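Local coordinates for protein SusD homolog (Bacteroides thetaiotaomicron VPI-5482, PDB 3FDH) that probably binds glycans at the outer membrane as a SusD/RagB-family lipoprotein, working in nutrient uptake by this gut bacterium, at residues A321-P329 with A368-L379; V64-S72 with Y481-S489. All coordinates share one frame; numbering follows the deposited sequence.

Contact 1: residues A321-P329 with A368-L379; sequences AFVYAKTAP and AENSISIAIKEL
The loop joining strands 319-320 and 330-331 folds down onto the last three turns of helix 354-379, and Tyr324 meets Leu379 where that helix ends. CD2 of Leu379 sits over the centre of the Tyr324 ring, 3.7 Å from the centroid and 6° off its normal, a CH-pi contact in which the two side chains cross at about a right angle. The ring is brought there by a first torsion that sets CG of Tyr324 anti to its carbonyl carbon (chi1 -80°), and its OH bonds to Arg292 NH2. Helices make up about half of this SusD-like chain, and here a short 3-10 segment, 321-323, followed by an inverse gamma turn at Ala325 and a type I turn from Ala325 to Ala328, carries the loop along the helix face. Small residues permit the approach: CA of Ala375 makes a C-H...O contact with Tyr324 O at 3.3 Å. Toward the start of 368-379, Ser371 CB meets the edge of the Phe322 ring, 3.7 Å from CD1, while CD1 of Ile374 lies 3.7 Å from Ala328 CA. Lys326, fully extended, reaches the Ser245 carbonyl with NZ; two waters also bridge this ammonium to the Glu378 carboxylate, one to OE1 and one to OE2. A serine in place of Tyr324 would probably leave the Leu379 methyl without its aromatic face and Arg292 without its hydroxyl partner.

Contact 2: residues V64-S72 with Y481-S489; sequences VRENEPSSS and YGNGDYVYS
Tyr481, the last residue of helix 475-481, opens a type II' turn to Gly484 and sends its hydroxyl to the loop that follows helix 57-63. Tyr481 OH donates to Ser70 O at 2.6 Å, lying in the carbonyl plane on a lone pair (C=O...O angle 142°), and accepts a weak bond from Ser72 N. Ser72 CB rests over one face of the same ring, 3.9 Å from its centroid, and Gly484 N lies over the opposite face toward the rim. Ser70 O also receives a C-H...O contact from Gly484 CA at 3.5 Å; any CB on that glycine would probably collide with the carbonyl oxygen.

Ser70 OG, held between its backbone N and carbonyl carbon (chi1 66°), is gripped by two waters: one reaches Tyr488 OH, the other Asn483 O and Asp485 OD1. Asp485 N also donates to Asn483 OD1 at 2.9 Å, closing an Asx turn. Val487 CG2 approaches Ser70 CB to 3.6 Å and also lies over the Tyr488 ring. The contact thus ties a C-terminal loop to the linker between helices 57-63 and 76-95, with Tyr48 of helix 40-48 against Pro69 and Thr471 of helix 468-473 against both Tyr481 and Ser72.

How the contacts relate
Contact 1 and contact 2 occupy separate parts of the single chain, their centres 33 Å apart and their nearest atoms about 17 Å apart, and they share no helix or strand. Along the sequence 64-72 comes first, then 321-329, 368-379 and finally 481-489, so the second contact brackets the first. The span closed by 321-329 with 368-379 is short and mostly helical, whereas contact 2 joins segments 409 residues apart. One is therefore local packing of a loop on helix 354-379, while the other brings the linker after helix 57-63 and the C-terminal region together across most of the sequence.

Contact 1: residues A321-P329 with A368-L379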
loop_
_atom_site.group_PDB
_atom_site.type_symbol
_atom_site.label_atom_id
_atom_site.label_comp_id
_atom_site.label_asym_id
_atom_site.label_seq_id
_atom_site.Cartn_x
_atom_site.Cartn_y
_atom_site.Cartn_z
ATOM N N ALA A 321 16.433 -4.754 4.510
ATOM C CA ALA A 321 16.844 -5.651 3.414
ATOM C C ALA A 321 16.032 -5.359 2.137
ATOM O O ALA A 321 16.472 -5.548 0.992
ATOM C CB ALA A 321 16.654 -7.125 3.848
ATOM N N PHE A 322 14.856 -4.820 2.396
ATOM C CA PHE A 322 13.827 -4.589 1.368
ATOM C C PHE A 322 14.223 -3.606 0.251
ATOM O O PHE A 322 13.731 -3.695 -0.875
ATOM C CB PHE A 322 12.515 -4.138 2.010
ATOM C CG PHE A 322 11.930 -5.165 2.933
ATOM C CD1 PHE A 322 11.493 -6.381 2.435
ATOM C CD2 PHE A 322 11.907 -4.938 4.307
ATOM C CE1 PHE A 322 10.975 -7.322 3.282
ATOM C CE2 PHE A 322 11.413 -5.870 5.162
ATOM C CZ PHE A 322 10.943 -7.086 4.653
ATOM N N VAL A 323 15.149 -2.708 0.565
ATOM C CA VAL A 323 15.572 -1.713 -0.413
ATOM C C VAL A 323 16.360 -2.367 -1.566
ATOM O O VAL A 323 16.554 -1.759 -2.608
ATOM C CB VAL A 323 16.363 -0.532 0.240
ATOM C CG1 VAL A 323 15.530 0.163 1.403
ATOM C CG2 VAL A 323 17.776 -0.973 0.698
ATOM N N TYR A 324 16.813 -3.613 -1.381
ATOM C CA TYR A 324 17.561 -4.355 -2.416
ATOM C C TYR A 324 16.765 -5.478 -3.089
ATOM O O TYR A 324 17.312 -6.331 -3.802
ATOM C CB TYR A 324 18.886 -4.884 -1.844
ATOM C CG TYR A 324 19.940 -3.793 -1.819
ATOM C CD1 TYR A 324 20.529 -3.353 -2.994
ATOM C CD2 TYR A 324 20.327 -3.195 -0.632
ATOM C CE1 TYR A 324 21.466 -2.339 -2.975
ATOM C CE2 TYR A 324 21.239 -2.166 -0.611
ATOM C CZ TYR A 324 21.798 -1.738 -1.784
ATOM O OH TYR A 324 22.754 -0.734 -1.747
ATOM N N ALA A 325 15.454 -5.472 -2.857
ATOM C CA ALA A 325 14.531 -6.516 -3.392
ATOM C C ALA A 325 14.148 -6.165 -4.832
ATOM O O ALA A 325 13.007 -5.885 -5.138
ATOM C CB ALA A 325 13.262 -6.631 -2.513
ATOM N N LYS A 326 15.143 -6.289 -5.708
ATOM C CA LYS A 326 15.062 -5.788 -7.072
ATOM C C LYS A 326 13.874 -6.254 -7.904
ATOM O O LYS A 326 13.271 -5.461 -8.662
ATOM C CB LYS A 326 16.366 -6.075 -7.811
ATOM C CG LYS A 326 16.448 -5.415 -9.178
ATOM C CD LYS A 326 17.776 -5.764 -9.824
ATOM C CE LYS A 326 17.970 -5.049 -11.150
ATOM N NZ LYS A 326 19.361 -5.224 -11.701
ATOM N N THR A 327 13.545 -7.525 -7.716
ATOM C CA THR A 327 12.497 -8.171 -8.481
ATOM C C THR A 327 11.317 -8.619 -7.647
ATOM O O THR A 327 10.478 -9.361 -8.117
ATOM C CB THR A 327 13.053 -9.332 -9.317
ATOM O OG1 THR A 327 13.626 -10.315 -8.461
ATOM C CG2 THR A 327 14.125 -8.831 -10.286
ATOM N N ALA A 328 11.190 -8.105 -6.436
ATOM C CA ALA A 328 10.016 -8.456 -5.640
ATOM C C ALA A 328 8.765 -7.912 -6.322
ATOM O O ALA A 328 8.771 -6.770 -6.826
ATOM C CB ALA A 328 10.133 -7.889 -4.196
ATOM N N PRO A 329 7.650 -8.669 -6.284
ATOM C CA PRO A 329 6.453 -8.103 -6.920
ATOM C C PRO A 329 5.840 -6.952 -6.175
ATOM O O PRO A 329 6.004 -6.807 -4.982
ATOM C CB PRO A 329 5.432 -9.252 -6.899
ATOM C CG PRO A 329 5.964 -10.262 -5.858
ATOM C CD PRO A 329 7.459 -10.058 -5.819
ATOM N N ALA A 368 7.655 -11.641 3.289
ATOM C CA ALA A 368 8.837 -10.939 3.781
ATOM C C ALA A 368 10.084 -11.709 3.414
ATOM O O ALA A 368 11.072 -11.166 2.931
ATOM C CB ALA A 368 8.759 -10.776 5.304
ATOM N N GLU A 369 10.020 -13.017 3.638
ATOM C CA GLU A 369 11.125 -13.885 3.328
ATOM C C GLU A 369 11.380 -13.901 1.825
ATOM O O GLU A 369 12.518 -13.949 1.386
ATOM C CB GLU A 369 10.856 -15.303 3.811
ATOM C CG GLU A 369 11.948 -16.299 3.425
ATOM C CD GLU A 369 13.320 -15.966 4.034
ATOM O OE1 GLU A 369 13.429 -15.801 5.269
ATOM O OE2 GLU A 369 14.300 -15.895 3.280
ATOM N N ASN A 370 10.311 -13.853 1.047
ATOM C CA ASN A 370 10.466 -13.816 -0.404
ATOM C C ASN A 370 11.312 -12.611 -0.779
ATOM O O ASN A 370 12.287 -12.718 -1.524
ATOM C CB ASN A 370 9.114 -13.747 -1.117
ATOM C CG ASN A 370 9.229 -13.965 -2.625
ATOM O OD1 ASN A 370 9.739 -14.993 -3.088
ATOM N ND2 ASN A 370 8.755 -12.998 -3.393
ATOM N N SER A 371 10.947 -11.445 -0.261
ATOM C CA SER A 371 11.696 -10.252 -0.597
ATOM C C SER A 371 13.093 -10.184 -0.038
ATOM O O SER A 371 14.027 -9.684 -0.682
ATOM C CB SER A 371 10.926 -9.022 -0.128
ATOM O OG SER A 371 9.695 -9.028 -0.795
ATOM N N ILE A 372 13.234 -10.697 1.176
ATOM C CA ILE A 372 14.529 -10.699 1.850
ATOM C C ILE A 372 15.500 -11.543 1.030
ATOM O O ILE A 372 16.604 -11.107 0.774
ATOM C CB ILE A 372 14.425 -11.186 3.295
ATOM C CG1 ILE A 372 13.658 -10.121 4.085
ATOM C CG2 ILE A 372 15.872 -11.485 3.868
ATOM C CD1 ILE A 372 13.261 -10.569 5.479
ATOM N N SER A 373 15.079 -12.744 0.631
ATOM C CA SER A 373 15.901 -13.648 -0.190
ATOM C C SER A 373 16.289 -13.045 -1.545
ATOM O O SER A 373 17.403 -13.214 -2.024
ATOM C CB SER A 373 15.214 -14.994 -0.406
ATOM O OG SER A 373 15.190 -15.671 0.835
ATOM N N ILE A 374 15.339 -12.386 -2.168
ATOM C CA ILE A 374 15.594 -11.706 -3.450
ATOM C C ILE A 374 16.730 -10.705 -3.234
ATOM O O ILE A 374 17.660 -10.568 -4.046
ATOM C CB ILE A 374 14.313 -11.007 -3.995
ATOM C CG1 ILE A 374 13.350 -12.072 -4.576
ATOM C CG2 ILE A 374 14.644 -9.984 -5.062
ATOM C CD1 ILE A 374 11.931 -11.507 -4.885
ATOM N N ALA A 375 16.638 -10.005 -2.104
ATOM C CA ALA A 375 17.588 -8.920 -1.766
ATOM C C ALA A 375 18.988 -9.443 -1.506
ATOM O O ALA A 375 19.963 -8.854 -1.957
ATOM C CB ALA A 375 17.089 -8.081 -0.599
ATOM N N ILE A 376 19.058 -10.557 -0.788
ATOM C CA ILE A 376 20.322 -11.230 -0.483
ATOM C C ILE A 376 20.962 -11.699 -1.784
ATOM O O ILE A 376 22.159 -11.529 -1.995
ATOM C CB ILE A 376 20.118 -12.408 0.528
ATOM C CG1 ILE A 376 19.738 -11.836 1.906
ATOM C CG2 ILE A 376 21.379 -13.294 0.613
ATOM C CD1 ILE A 376 19.253 -12.865 2.899
ATOM N N LYS A 377 20.151 -12.253 -2.672
ATOM C CA LYS A 377 20.676 -12.756 -3.924
ATOM C C LYS A 377 21.202 -11.556 -4.719
ATOM O O LYS A 377 22.311 -11.561 -5.209
ATOM C CB LYS A 377 19.620 -13.552 -4.718
ATOM C CG LYS A 377 20.152 -14.272 -5.970
ATOM C CD LYS A 377 19.007 -14.618 -6.919
ATOM C CE LYS A 377 19.425 -15.483 -8.122
ATOM N NZ LYS A 377 19.444 -16.953 -7.817
ATOM N N GLU A 378 20.435 -10.489 -4.765
ATOM C CA GLU A 378 20.834 -9.302 -5.527
ATOM C C GLU A 378 22.155 -8.698 -5.039
ATOM O O GLU A 378 23.019 -8.334 -5.846
ATOM C CB GLU A 378 19.719 -8.245 -5.504
ATOM C CG GLU A 378 20.119 -6.898 -6.083
ATOM C CD GLU A 378 20.492 -6.925 -7.564
ATOM O OE1 GLU A 378 20.234 -7.919 -8.288
ATOM O OE2 GLU A 378 21.084 -5.911 -7.993
ATOM N N LEU A 379 22.316 -8.586 -3.727
ATOM C CA LEU A 379 23.561 -8.032 -3.141
ATOM C C LEU A 379 24.777 -8.889 -3.388
ATOM O O LEU A 379 25.882 -8.390 -3.547
ATOM C CB LEU A 379 23.431 -7.760 -1.637
ATOM C CG LEU A 379 22.737 -6.439 -1.310
ATOM C CD1 LEU A 379 22.504 -6.326 0.198
ATOM C CD2 LEU A 379 23.605 -5.300 -1.797
HETATM O O HOH W 1 19.790 -7.896 -11.050
HETATM O O HOH W 2 21.608 -4.582 -10.237
#

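Contact 2: residues V64-S72 with Y481-S489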
loop_
_atom_site.group_PDB
_atom_site.type_symbol
_atom_site.label_atom_id
_atom_site.label_comp_id
_atom_site.label_asym_id
_atom_site.label_seq_id
_atom_site.Cartn_x
_atom_site.Cartn_y
_atom_site.Cartn_z
ATOM N N VAL A 64 11.507 15.051 8.704
ATOM C CA VAL A 64 11.646 16.045 9.769
ATOM C C VAL A 64 10.507 17.019 9.706
ATOM O O VAL A 64 10.417 17.970 10.433
ATOM C CB VAL A 64 13.018 16.745 9.767
ATOM C CG1 VAL A 64 14.127 15.712 10.065
ATOM C CG2 VAL A 64 13.260 17.596 8.455
ATOM N N ARG A 65 9.638 16.749 8.763
ATOM C CA ARG A 65 8.420 17.549 8.536
ATOM C C ARG A 65 8.691 18.993 8.274
ATOM O O ARG A 65 8.026 19.865 8.851
ATOM C CB ARG A 65 7.476 17.444 9.723
ATOM C CG ARG A 65 7.100 16.057 10.115
ATOM C CD ARG A 65 6.334 15.287 9.062
ATOM N NE ARG A 65 5.825 14.115 9.735
ATOM C CZ ARG A 65 6.327 12.893 9.657
ATOM N NH1 ARG A 65 7.295 12.584 8.799
ATOM N NH2 ARG A 65 5.792 11.954 10.399
ATOM N N GLU A 66 9.671 19.271 7.423
ATOM C CA GLU A 66 9.960 20.654 7.044
ATOM C C GLU A 66 9.498 20.950 5.615
ATOM O O GLU A 66 10.176 20.631 4.643
ATOM C CB GLU A 66 11.445 20.975 7.302
ATOM C CG GLU A 66 11.816 20.665 8.789
ATOM C CD GLU A 66 13.314 20.781 9.175
ATOM O OE1 GLU A 66 14.169 21.103 8.317
ATOM O OE2 GLU A 66 13.619 20.533 10.380
ATOM N N ASN A 67 8.324 21.572 5.513
ATOM C CA ASN A 67 7.726 21.988 4.228
ATOM C C ASN A 67 7.230 20.888 3.316
ATOM O O ASN A 67 6.131 20.945 2.759
ATOM C CB ASN A 67 8.773 22.746 3.443
ATOM C CG ASN A 67 9.171 24.041 4.124
ATOM O OD1 ASN A 67 8.344 24.690 4.741
ATOM N ND2 ASN A 67 10.449 24.402 4.037
ATOM N N GLU A 68 8.086 19.898 3.151
ATOM C CA GLU A 68 7.849 18.824 2.196
ATOM C C GLU A 68 6.463 18.147 2.280
ATOM O O GLU A 68 5.823 17.897 1.263
ATOM C CB GLU A 68 8.948 17.755 2.319
ATOM C CG GLU A 68 8.959 16.663 1.252
ATOM C CD GLU A 68 9.425 17.132 -0.102
ATOM O OE1 GLU A 68 9.918 18.268 -0.234
ATOM O OE2 GLU A 68 9.335 16.321 -1.060
ATOM N N PRO A 69 5.995 17.849 3.491
ATOM C CA PRO A 69 4.721 17.134 3.531
ATOM C C PRO A 69 3.491 17.907 3.175
ATOM O O PRO A 69 2.449 17.297 2.935
ATOM C CB PRO A 69 4.618 16.637 4.987
ATOM C CG PRO A 69 6.009 16.826 5.583
ATOM C CD PRO A 69 6.672 17.890 4.792
ATOM N N SER A 70 3.621 19.228 3.086
ATOM C CA SER A 70 2.464 20.110 2.861
ATOM C C SER A 70 2.534 20.928 1.575
ATOM O O SER A 70 1.664 21.791 1.290
ATOM C CB SER A 70 2.280 21.055 4.060
ATOM O OG SER A 70 3.357 21.974 4.188
ATOM N N SER A 71 3.602 20.709 0.829
ATOM C CA SER A 71 3.802 21.404 -0.466
ATOM C C SER A 71 3.054 20.729 -1.599
ATOM O O SER A 71 3.182 19.531 -1.793
ATOM C CB SER A 71 5.298 21.495 -0.846
ATOM O OG SER A 71 5.421 21.981 -2.173
ATOM N N SER A 72 2.332 21.529 -2.368
ATOM C CA SER A 72 1.579 21.044 -3.542
ATOM C C SER A 72 2.533 20.407 -4.591
ATOM O O SER A 72 2.131 19.597 -5.425
ATOM C CB SER A 72 0.719 22.168 -4.138
ATOM O OG SER A 72 1.498 23.299 -4.457
ATOM N N TYR A 481 -6.556 23.766 -1.229
ATOM C CA TYR A 481 -5.148 23.530 -0.859
ATOM C C TYR A 481 -4.678 24.601 0.130
ATOM O O TYR A 481 -3.875 24.356 1.044
ATOM C CB TYR A 481 -4.220 23.495 -2.100
ATOM C CG TYR A 481 -2.774 23.521 -1.675
ATOM C CD1 TYR A 481 -2.171 22.401 -1.120
ATOM C CD2 TYR A 481 -2.026 24.659 -1.791
ATOM C CE1 TYR A 481 -0.862 22.457 -0.691
ATOM C CE2 TYR A 481 -0.728 24.713 -1.395
ATOM C CZ TYR A 481 -0.147 23.625 -0.827
ATOM O OH TYR A 481 1.144 23.726 -0.392
ATOM N N GLY A 482 -5.187 25.800 -0.074
ATOM C CA GLY A 482 -4.802 26.941 0.762
ATOM C C GLY A 482 -3.290 27.132 0.773
ATOM O O GLY A 482 -2.696 27.371 -0.254
ATOM N N ASN A 483 -2.675 27.035 1.947
ATOM C CA ASN A 483 -1.216 27.206 2.094
ATOM C C ASN A 483 -0.608 25.890 2.476
ATOM O O ASN A 483 0.581 25.784 2.780
ATOM C CB ASN A 483 -0.841 28.278 3.126
ATOM C CG ASN A 483 -1.268 27.927 4.526
ATOM O OD1 ASN A 483 -1.754 26.828 4.780
ATOM N ND2 ASN A 483 -1.075 28.854 5.444
ATOM N N GLY A 484 -1.473 24.893 2.439
ATOM C CA GLY A 484 -1.120 23.485 2.688
ATOM C C GLY A 484 -1.116 23.038 4.146
ATOM O O GLY A 484 -0.933 21.865 4.435
ATOM N N ASP A 485 -1.296 23.980 5.068
ATOM C CA ASP A 485 -1.240 23.622 6.505
ATOM C C ASP A 485 -2.346 22.646 6.860
ATOM O O ASP A 485 -2.265 21.882 7.812
ATOM C CB ASP A 485 -1.331 24.856 7.405
ATOM C CG ASP A 485 -0.086 25.703 7.375
ATOM O OD1 ASP A 485 0.991 25.233 6.948
ATOM O OD2 ASP A 485 -0.196 26.870 7.806
ATOM N N TYR A 486 -3.377 22.657 6.039
ATOM C CA TYR A 486 -4.586 21.814 6.265
ATOM C C TYR A 486 -4.247 20.317 6.280
ATOM O O TYR A 486 -4.943 19.491 6.867
ATOM C CB TYR A 486 -5.686 22.138 5.216
ATOM C CG TYR A 486 -5.404 21.453 3.898
ATOM C CD1 TYR A 486 -4.387 21.893 3.044
ATOM C CD2 TYR A 486 -6.111 20.306 3.541
ATOM C CE1 TYR A 486 -4.102 21.207 1.848
ATOM C CE2 TYR A 486 -5.852 19.648 2.344
ATOM C CZ TYR A 486 -4.844 20.079 1.510
ATOM O OH TYR A 486 -4.585 19.362 0.348
ATOM N N VAL A 487 -3.108 19.965 5.701
ATOM C CA VAL A 487 -2.747 18.547 5.618
ATOM C C VAL A 487 -2.522 18.010 7.034
ATOM O O VAL A 487 -2.611 16.815 7.286
ATOM C CB VAL A 487 -1.504 18.271 4.706
ATOM C CG1 VAL A 487 -1.710 18.878 3.277
ATOM C CG2 VAL A 487 -0.262 18.777 5.330
ATOM N N TYR A 488 -2.291 18.914 7.964
ATOM C CA TYR A 488 -2.010 18.505 9.327
ATOM C C TYR A 488 -3.192 18.662 10.261
ATOM O O TYR A 488 -3.142 18.172 11.389
ATOM C CB TYR A 488 -0.854 19.315 9.915
ATOM C CG TYR A 488 0.474 19.183 9.197
ATOM C CD1 TYR A 488 1.108 17.979 9.136
ATOM C CD2 TYR A 488 1.089 20.277 8.614
ATOM C CE1 TYR A 488 2.355 17.846 8.492
ATOM C CE2 TYR A 488 2.317 20.166 7.979
ATOM C CZ TYR A 488 2.943 18.940 7.917
ATOM O OH TYR A 488 4.182 18.820 7.307
ATOM N N SER A 489 -4.215 19.391 9.823
ATOM C CA SER A 489 -5.379 19.655 10.666
ATOM C C SER A 489 -6.730 19.115 10.157
ATOM O O SER A 489 -7.657 18.985 10.912
ATOM C CB SER A 489 -5.545 21.160 10.831
ATOM O OG SER A 489 -5.724 21.751 9.569
HETATM O O HOH W 3 5.127 20.992 6.065
HETATM O O HOH W 4 2.114 24.260 4.605
#